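Local coordinates for protein SusD homolog (Bacteroides thetaiotaomicron, PDB 4MRU) that probably binds mucin O-glycans at the cell surface as a SusD-like outer-membrane lipoprotein that also carries a magnesium ion, at residues Y22-T27 with A96-E101; G30-L34 with E89-Y94. All blocks are in the same frame, centred on the assembly; numbering follows the deposited sequence. Where two conformers were deposited one is given.

Contact 1: Y22-T27 with A96-E101; sequences YDLGST and AVLQHE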
ATOM      1  N   TYR A  22      -7.420  28.915  11.863  1.00 42.19           N
ATOM      2  CA  TYR A  22      -8.087  27.605  11.703  1.00 42.93           C
ATOM      3  C   TYR A  22      -9.252  27.573  10.693  1.00 37.32           C
ATOM      4  O   TYR A  22     -10.153  28.410  10.725  1.00 30.63           O
ATOM      5  CB  TYR A  22      -8.605  27.121  13.060  1.00 41.04           C
ATOM      6  CG  TYR A  22      -9.463  25.876  12.980  1.00 35.68           C
ATOM      7  CD1 TYR A  22      -8.890  24.602  12.788  1.00 33.94           C
ATOM      8  CD2 TYR A  22     -10.843  25.969  13.062  1.00 34.46           C
ATOM      9  CE1 TYR A  22      -9.684  23.462  12.710  1.00 34.38           C
ATOM     10  CE2 TYR A  22     -11.643  24.843  12.973  1.00 36.85           C
ATOM     11  CZ  TYR A  22     -11.058  23.595  12.810  1.00 32.82           C
ATOM     12  OH  TYR A  22     -11.854  22.490  12.740  1.00 31.87           O
ATOM     13  N   ASP A  23      -9.236  26.561   9.834  1.00 32.20           N
ATOM     14  CA  ASP A  23     -10.278  26.345   8.863  1.00 29.98           C
ATOM     15  C   ASP A  23     -10.505  24.833   8.755  1.00 31.40           C
ATOM     16  O   ASP A  23      -9.563  24.082   8.456  1.00 28.23           O
ATOM     17  CB  ASP A  23      -9.880  26.907   7.497  1.00 35.03           C
ATOM     18  CG  ASP A  23     -10.916  26.618   6.452  1.00 42.24           C
ATOM     19  OD1 ASP A  23     -11.964  27.263   6.493  1.00 46.24           O
ATOM     20  OD2 ASP A  23     -10.730  25.704   5.628  1.00 45.99           O
ATOM     21  N   LEU A  24     -11.740  24.385   8.982  1.00 28.39           N
ATOM     22  CA  LEU A  24     -12.003  22.941   9.087  1.00 30.25           C
ATOM     23  C   LEU A  24     -11.693  22.258   7.767  1.00 26.21           C
ATOM     24  O   LEU A  24     -11.063  21.216   7.741  1.00 24.60           O
ATOM     25  CB  LEU A  24     -13.434  22.695   9.503  1.00 32.11           C
ATOM     26  CG  LEU A  24     -13.940  21.257   9.525  1.00 31.12           C
ATOM     27  CD1 LEU A  24     -13.121  20.339  10.418  1.00 30.94           C
ATOM     28  CD2 LEU A  24     -15.377  21.290   9.999  1.00 32.05           C
ATOM     29  N   GLY A  25     -12.108  22.886   6.672  1.00 25.04           N
ATOM     30  CA  GLY A  25     -11.810  22.378   5.344  1.00 28.86           C
ATOM     31  C   GLY A  25     -10.341  22.179   5.045  1.00 27.14           C
ATOM     32  O   GLY A  25      -9.947  21.134   4.509  1.00 25.00           O
ATOM     33  N   SER A  26      -9.526  23.193   5.341  1.00 24.94           N
ATOM     34  CA  SER A  26      -8.080  23.089   5.104  0.50 26.45           C
ATOM     35  C   SER A  26      -7.469  21.988   5.987  1.00 21.83           C
ATOM     36  O   SER A  26      -6.538  21.293   5.555  1.00 25.12           O
ATOM     37  CB  SER A  26      -7.348  24.442   5.279  0.50 27.12           C
ATOM     38  OG  SER A  26      -7.529  24.960   6.564  0.50 29.17           O
ATOM     39  N   THR A  27      -8.024  21.798   7.175  1.00 21.84           N
ATOM     40  CA  THR A  27      -7.520  20.832   8.113  1.00 20.94           C
ATOM     41  C   THR A  27      -7.838  19.405   7.633  1.00 21.12           C
ATOM     42  O   THR A  27      -6.982  18.510   7.636  1.00 24.35           O
ATOM     43  CB  THR A  27      -8.104  21.097   9.518  1.00 24.40           C
ATOM     44  OG1 THR A  27      -7.642  22.367   9.993  1.00 23.55           O
ATOM     45  CG2 THR A  27      -7.664  20.038  10.469  1.00 26.55           C
ATOM     46  N   ALA A  96      -6.554  19.992  16.154  1.00 26.74           N
ATOM     47  CA  ALA A  96      -7.271  21.214  15.797  1.00 29.39           C
ATOM     48  C   ALA A  96      -8.758  20.914  15.623  1.00 29.54           C
ATOM     49  O   ALA A  96      -9.627  21.659  16.107  1.00 29.21           O
ATOM     50  CB  ALA A  96      -6.696  21.858  14.532  1.00 32.00           C
ATOM     51  N   VAL A  97      -9.064  19.807  14.965  1.00 24.12           N
ATOM     52  CA  VAL A  97     -10.454  19.431  14.808  1.00 24.49           C
ATOM     53  C   VAL A  97     -11.101  19.206  16.143  1.00 27.71           C
ATOM     54  O   VAL A  97     -12.231  19.710  16.392  1.00 27.67           O
ATOM     55  CB  VAL A  97     -10.625  18.146  13.957  1.00 24.42           C
ATOM     56  CG1 VAL A  97     -12.092  17.770  13.845  1.00 25.00           C
ATOM     57  CG2 VAL A  97     -10.025  18.330  12.577  1.00 24.28           C
ATOM     58  N   LEU A  98     -10.405  18.460  17.011  1.00 26.54           N
ATOM     59  CA  LEU A  98     -10.944  18.131  18.332  1.00 30.18           C
ATOM     60  C   LEU A  98     -11.100  19.353  19.225  1.00 30.17           C
ATOM     61  O   LEU A  98     -12.041  19.438  19.974  1.00 32.15           O
ATOM     62  CB  LEU A  98     -10.064  17.116  19.036  1.00 33.32           C
ATOM     63  CG  LEU A  98     -10.454  15.641  18.861  1.00 36.39           C
ATOM     64  CD1 LEU A  98     -10.648  15.179  17.414  1.00 37.39           C
ATOM     65  CD2 LEU A  98      -9.367  14.838  19.564  1.00 33.77           C
ATOM     66  N   GLN A  99     -10.255  20.345  19.090  1.00 28.70           N
ATOM     67  CA  GLN A  99     -10.396  21.486  19.960  1.00 32.40           C
ATOM     68  C   GLN A  99     -11.407  22.521  19.402  1.00 34.23           C
ATOM     69  O   GLN A  99     -11.992  23.297  20.175  1.00 36.69           O
ATOM     70  CB  GLN A  99      -8.995  22.029  20.311  1.00 37.74           C
ATOM     71  CG  GLN A  99      -8.447  23.152  19.478  1.00 53.99           C
ATOM     72  CD  GLN A  99      -6.967  23.386  19.742  1.00 65.46           C
ATOM     73  OE1 GLN A  99      -6.194  22.445  20.028  1.00 58.80           O
ATOM     74  NE2 GLN A  99      -6.559  24.646  19.647  1.00 77.03           N
ATOM     75  N   HIS A 100     -11.739  22.470  18.110  1.00 29.77           N
ATOM     76  CA  HIS A 100     -12.680  23.455  17.541  1.00 32.96           C
ATOM     77  C   HIS A 100     -14.083  22.946  17.249  1.00 30.21           C
ATOM     78  O   HIS A 100     -14.998  23.748  17.154  1.00 31.84           O
ATOM     79  CB  HIS A 100     -12.148  24.000  16.230  1.00 34.50           C
ATOM     80  CG  HIS A 100     -10.990  24.903  16.389  1.00 39.39           C
ATOM     81  ND1 HIS A 100      -9.699  24.436  16.490  1.00 42.36           N
ATOM     82  CD2 HIS A 100     -10.918  26.253  16.474  1.00 41.89           C
ATOM     83  CE1 HIS A 100      -8.877  25.460  16.634  1.00 44.52           C
ATOM     84  NE2 HIS A 100      -9.591  26.572  16.627  1.00 39.29           N
ATOM     85  N   GLU A 101     -14.250  21.638  17.062  1.00 26.41           N
ATOM     86  CA  GLU A 101     -15.540  21.075  16.610  1.00 31.39           C
ATOM     87  C   GLU A 101     -16.142  20.159  17.661  1.00 33.42           C
ATOM     88  O   GLU A 101     -15.434  19.334  18.245  1.00 31.88           O
ATOM     89  CB  GLU A 101     -15.367  20.268  15.322  1.00 29.70           C
ATOM     90  CG  GLU A 101     -14.548  20.929  14.218  1.00 32.96           C
ATOM     91  CD  GLU A 101     -15.164  22.219  13.694  1.00 31.47           C
ATOM     92  OE1 GLU A 101     -16.395  22.365  13.802  1.00 31.72           O
ATOM     93  OE2 GLU A 101     -14.408  23.068  13.171  1.00 31.06           O
TER

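Contact 2: G30-L34 with E89-Y94; sequences GLQGL and ETYPKY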
ATOM      1  N   GLY A  30      -5.671  18.713   4.711  1.00 22.26           N
ATOM      2  CA  GLY A  30      -4.356  18.450   5.221  1.00 21.79           C
ATOM      3  C   GLY A  30      -4.218  16.979   5.631  1.00 22.62           C
ATOM      4  O   GLY A  30      -3.253  16.327   5.286  1.00 23.75           O
ATOM      5  N   LEU A  31      -5.194  16.485   6.391  1.00 19.81           N
ATOM      6  CA  LEU A  31      -5.246  15.088   6.750  1.00 19.43           C
ATOM      7  C   LEU A  31      -5.382  14.160   5.541  1.00 18.57           C
ATOM      8  O   LEU A  31      -4.713  13.112   5.456  1.00 19.54           O
ATOM      9  CB  LEU A  31      -6.406  14.861   7.742  1.00 21.16           C
ATOM     10  CG  LEU A  31      -6.232  15.421   9.151  1.00 20.55           C
ATOM     11  CD1 LEU A  31      -7.567  15.375   9.902  1.00 21.16           C
ATOM     12  CD2 LEU A  31      -5.146  14.667   9.916  1.00 18.13           C
ATOM     13  N   GLN A  32      -6.260  14.503   4.593  1.00 19.46           N
ATOM     14  CA  GLN A  32      -6.416  13.675   3.390  1.00 19.49           C
ATOM     15  C   GLN A  32      -5.108  13.575   2.605  1.00 19.81           C
ATOM     16  O   GLN A  32      -4.806  12.539   1.999  1.00 19.90           O
ATOM     17  CB  GLN A  32      -7.545  14.221   2.500  1.00 19.38           C
ATOM     18  CG  GLN A  32      -8.893  14.123   3.182  1.00 19.60           C
ATOM     19  CD  GLN A  32     -10.084  14.658   2.384  1.00 18.12           C
ATOM     20  OE1 GLN A  32      -9.978  15.563   1.553  1.00 21.55           O
ATOM     21  NE2 GLN A  32     -11.231  14.117   2.682  1.00 21.41           N
ATOM     22  N   GLY A  33      -4.299  14.634   2.673  1.00 19.05           N
ATOM     23  CA  GLY A  33      -2.984  14.653   2.056  1.00 19.33           C
ATOM     24  C   GLY A  33      -1.874  13.964   2.794  1.00 17.69           C
ATOM     25  O   GLY A  33      -0.728  14.023   2.373  1.00 19.89           O
ATOM     26  N   LEU A  34      -2.201  13.316   3.902  1.00 17.74           N
ATOM     27  CA  LEU A  34      -1.200  12.515   4.658  1.00 15.81           C
ATOM     28  C   LEU A  34      -1.457  11.024   4.569  1.00 18.00           C
ATOM     29  O   LEU A  34      -0.781  10.206   5.235  1.00 21.20           O
ATOM     30  CB  LEU A  34      -1.238  12.967   6.099  1.00 16.59           C
ATOM     31  CG  LEU A  34      -0.559  14.320   6.343  1.00 17.27           C
ATOM     32  CD1 LEU A  34      -0.954  14.892   7.698  1.00 18.59           C
ATOM     33  CD2 LEU A  34       0.953  14.191   6.240  1.00 20.72           C
ATOM     34  N   GLU A  89       3.048  15.839  11.426  1.00 23.12           N
ATOM     35  CA  GLU A  89       2.087  16.625  10.633  1.00 22.88           C
ATOM     36  C   GLU A  89       0.642  16.238  10.908  1.00 22.61           C
ATOM     37  O   GLU A  89      -0.258  17.061  10.738  1.00 22.78           O
ATOM     38  CB  GLU A  89       2.389  16.486   9.173  1.00 23.85           C
ATOM     39  CG  GLU A  89       3.682  17.185   8.792  1.00 27.17           C
ATOM     40  CD  GLU A  89       4.048  17.054   7.323  1.00 36.71           C
ATOM     41  OE1 GLU A  89       3.135  16.890   6.493  1.00 37.20           O
ATOM     42  OE2 GLU A  89       5.264  17.136   7.002  1.00 41.64           O
ATOM     43  N   THR A  90       0.416  14.988  11.298  1.00 22.53           N
ATOM     44  CA  THR A  90      -0.940  14.513  11.528  1.00 21.17           C
ATOM     45  C   THR A  90      -1.530  15.143  12.787  1.00 21.42           C
ATOM     46  O   THR A  90      -2.660  15.661  12.762  1.00 19.19           O
ATOM     47  CB  THR A  90      -1.023  12.971  11.614  1.00 20.64           C
ATOM     48  OG1 THR A  90      -0.682  12.405  10.341  1.00 22.32           O
ATOM     49  CG2 THR A  90      -2.412  12.537  11.959  1.00 24.38           C
ATOM     50  N   TYR A  91      -0.789  15.110  13.888  1.00 20.97           N
ATOM     51  CA  TYR A  91      -1.427  15.346  15.169  1.00 21.59           C
ATOM     52  C   TYR A  91      -1.833  16.795  15.409  1.00 25.03           C
ATOM     53  O   TYR A  91      -2.870  17.022  16.024  1.00 24.58           O
ATOM     54  CB  TYR A  91      -0.557  14.824  16.321  1.00 24.40           C
ATOM     55  CG  TYR A  91      -0.830  13.347  16.478  1.00 26.03           C
ATOM     56  CD1 TYR A  91      -1.967  12.904  17.146  1.00 27.22           C
ATOM     57  CD2 TYR A  91      -0.022  12.410  15.864  1.00 24.71           C
ATOM     58  CE1 TYR A  91      -2.259  11.570  17.223  1.00 26.08           C
ATOM     59  CE2 TYR A  91      -0.306  11.057  15.930  1.00 24.01           C
ATOM     60  CZ  TYR A  91      -1.423  10.636  16.616  1.00 24.69           C
ATOM     61  OH  TYR A  91      -1.710   9.286  16.691  1.00 22.55           O
ATOM     62  N   PRO A  92      -1.068  17.773  14.922  1.00 26.62           N
ATOM     63  CA  PRO A  92      -1.623  19.140  15.050  1.00 26.83           C
ATOM     64  C   PRO A  92      -2.958  19.342  14.274  1.00 24.87           C
ATOM     65  O   PRO A  92      -3.843  20.086  14.718  1.00 22.94           O
ATOM     66  CB  PRO A  92      -0.494  20.034  14.489  1.00 29.09           C
ATOM     67  CG  PRO A  92       0.749  19.175  14.549  1.00 27.27           C
ATOM     68  CD  PRO A  92       0.255  17.777  14.278  1.00 25.23           C
ATOM     69  N   LYS A  93      -3.130  18.654  13.156  1.00 22.20           N
ATOM     70  CA  LYS A  93      -4.387  18.803  12.397  1.00 23.74           C
ATOM     71  C   LYS A  93      -5.518  18.063  13.104  1.00 23.51           C
ATOM     72  O   LYS A  93      -6.624  18.606  13.265  1.00 24.86           O
ATOM     73  CB  LYS A  93      -4.218  18.312  10.975  1.00 21.14           C
ATOM     74  CG  LYS A  93      -3.189  19.077  10.151  1.00 22.83           C
ATOM     75  CD  LYS A  93      -3.006  18.358   8.814  1.00 22.91           C
ATOM     76  CE  LYS A  93      -1.996  19.055   7.900  1.00 25.46           C
ATOM     77  NZ  LYS A  93      -0.713  19.257   8.603  1.00 29.70           N
ATOM     78  N   TYR A  94      -5.227  16.846  13.555  1.00 21.76           N
ATOM     79  CA  TYR A  94      -6.189  16.029  14.301  1.00 21.83           C
ATOM     80  C   TYR A  94      -6.671  16.765  15.539  1.00 25.70           C
ATOM     81  O   TYR A  94      -7.881  16.883  15.771  1.00 21.92           O
ATOM     82  CB  TYR A  94      -5.584  14.670  14.702  1.00 25.98           C
ATOM     83  CG  TYR A  94      -6.589  13.758  15.415  1.00 27.86           C
ATOM     84  CD1 TYR A  94      -7.642  13.202  14.710  1.00 29.10           C
ATOM     85  CD2 TYR A  94      -6.492  13.480  16.769  1.00 29.24           C
ATOM     86  CE1 TYR A  94      -8.575  12.387  15.329  1.00 30.40           C
ATOM     87  CE2 TYR A  94      -7.432  12.646  17.409  1.00 34.49           C
ATOM     88  CZ  TYR A  94      -8.486  12.129  16.669  1.00 31.78           C
ATOM     89  OH  TYR A  94      -9.467  11.332  17.203  1.00 33.26           O
TER

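Contact 1: Y22-T27 with A96-E101
Tyr-22 lies against the C-terminal turn of helix 81-100, where its ring stacks face to face on that of His-100. The centroids are 3.7 Å apart and the planes 10° from parallel. The two side chains run past each other in opposite senses, so that Tyr-22 CB ends up over the imidazole face while His-100 CB lies near the hydroxyl end of the phenol, 3.4 Å from Tyr-22 CE2. With CG anti to the backbone N (chi1 172°), Tyr-22 reaches across from the residue before the N-cap Asp-23, and its hydroxyl arrives at Glu-101. There Tyr-22 OH donates to Glu-101 OE2 at 2.7 Å, meeting the anti lone pair, with OE2 at the ring edge, near its plane, and the carboxylate turned 32° from the ring. The Glu-101 chain bends at chi2 to bring the acid back to this point, and Leu-24 CD2 packs beside it, 3.8 Å from OE2. The imidazole is held in its turn: His-100 ND1 donates to Ala-96 O at 2.8 Å, nearly in the ring plane, which helps to fix the ring's rotation. Ala-96 CB touches Tyr-22 CE1; further along, Thr-27 CG2 meets Val-97 CG2 at 3.6 Å. Val-97 and Glu-101 also touch helix 104-125 through Ala-110 and Ala-106. A leucine in place of Tyr-22 would probably leave His-100 without its stacking partner and Glu-101 OE2 without this donor. The start of helix 24-32 is joined to the end of helix 81-100 by a stack and a hydrogen bond that both depend on one tyrosine, with aliphatic packing beside them.

Contact 2: G30-L34 with E89-Y94
Leu-31 and Thr-90 bring the two backbones closest, their CA atoms 6.5 Å apart, where the last turn of helix 24-32 passes the middle of helix 81-100. Segment 30-34 leaves its helix after Gln-32, and Leu-34 N still bonds to Leu-31 O as the chain turns. Segment 89-94 stays helical but is kinked at Pro-92, whose nitrogen makes no bond to the preceding turn. Gly-30 allows a close approach here: Lys-93 CE lies 3.6 Å from Gly-30 CA, on the side where a CB would clash with it. Lys-93 stretches along this glycine surface, runs extended beyond CG and bends at its last torsion (chi4 54°), which returns NZ to its own helix, where it donates to Glu-89 O at 3.1 Å. The aliphatic part of the lysine therefore does the packing, while its ammonium group is tied to a carbonyl one turn earlier. Leu-31 slides past it in the opposite sense, CD2 resting 3.9 Å from Lys-93 CB and 4.0 Å from Thr-90 CG2. Such helix-on-helix packing is in keeping with the largely helical, TPR-like SusD fold, and a third helix, 104-125, packs against both segments: its Ile-117 touches Leu-31, Leu-34 and Thr-90. Leu-34 points at the other helix and sets its methyls against Thr-90 and Glu-89. CD1 sits 3.6 Å from Thr-90 OG1, a hydroxyl hydrogen-bonded to Val-86 O, and CD2 lies 3.5 Å from Glu-89 OE1. That carboxylate oxygen accepts a hydrogen bond from Gln-39 NE2.

Contacts 1 and 2 join the same two helices, 24-32 and 81-100, at points whose centres are about 10 Å apart. The helices run roughly antiparallel: the start of the first meets the end of the second in contact 1, and later residues of the first meet earlier residues of the second in contact 2. The two sites adjoin through Thr-27 CG2, which packs 3.3 Å from Lys-93 O. The stack and hydrogen bond of contact 1, centred about 28 Å from the centre of the chain, give way to mainly aliphatic packing in contact 2, centred about 19 Å from it. Helix 104-125 touches both. Neither contact lies near Asn-373 of the magnesium site.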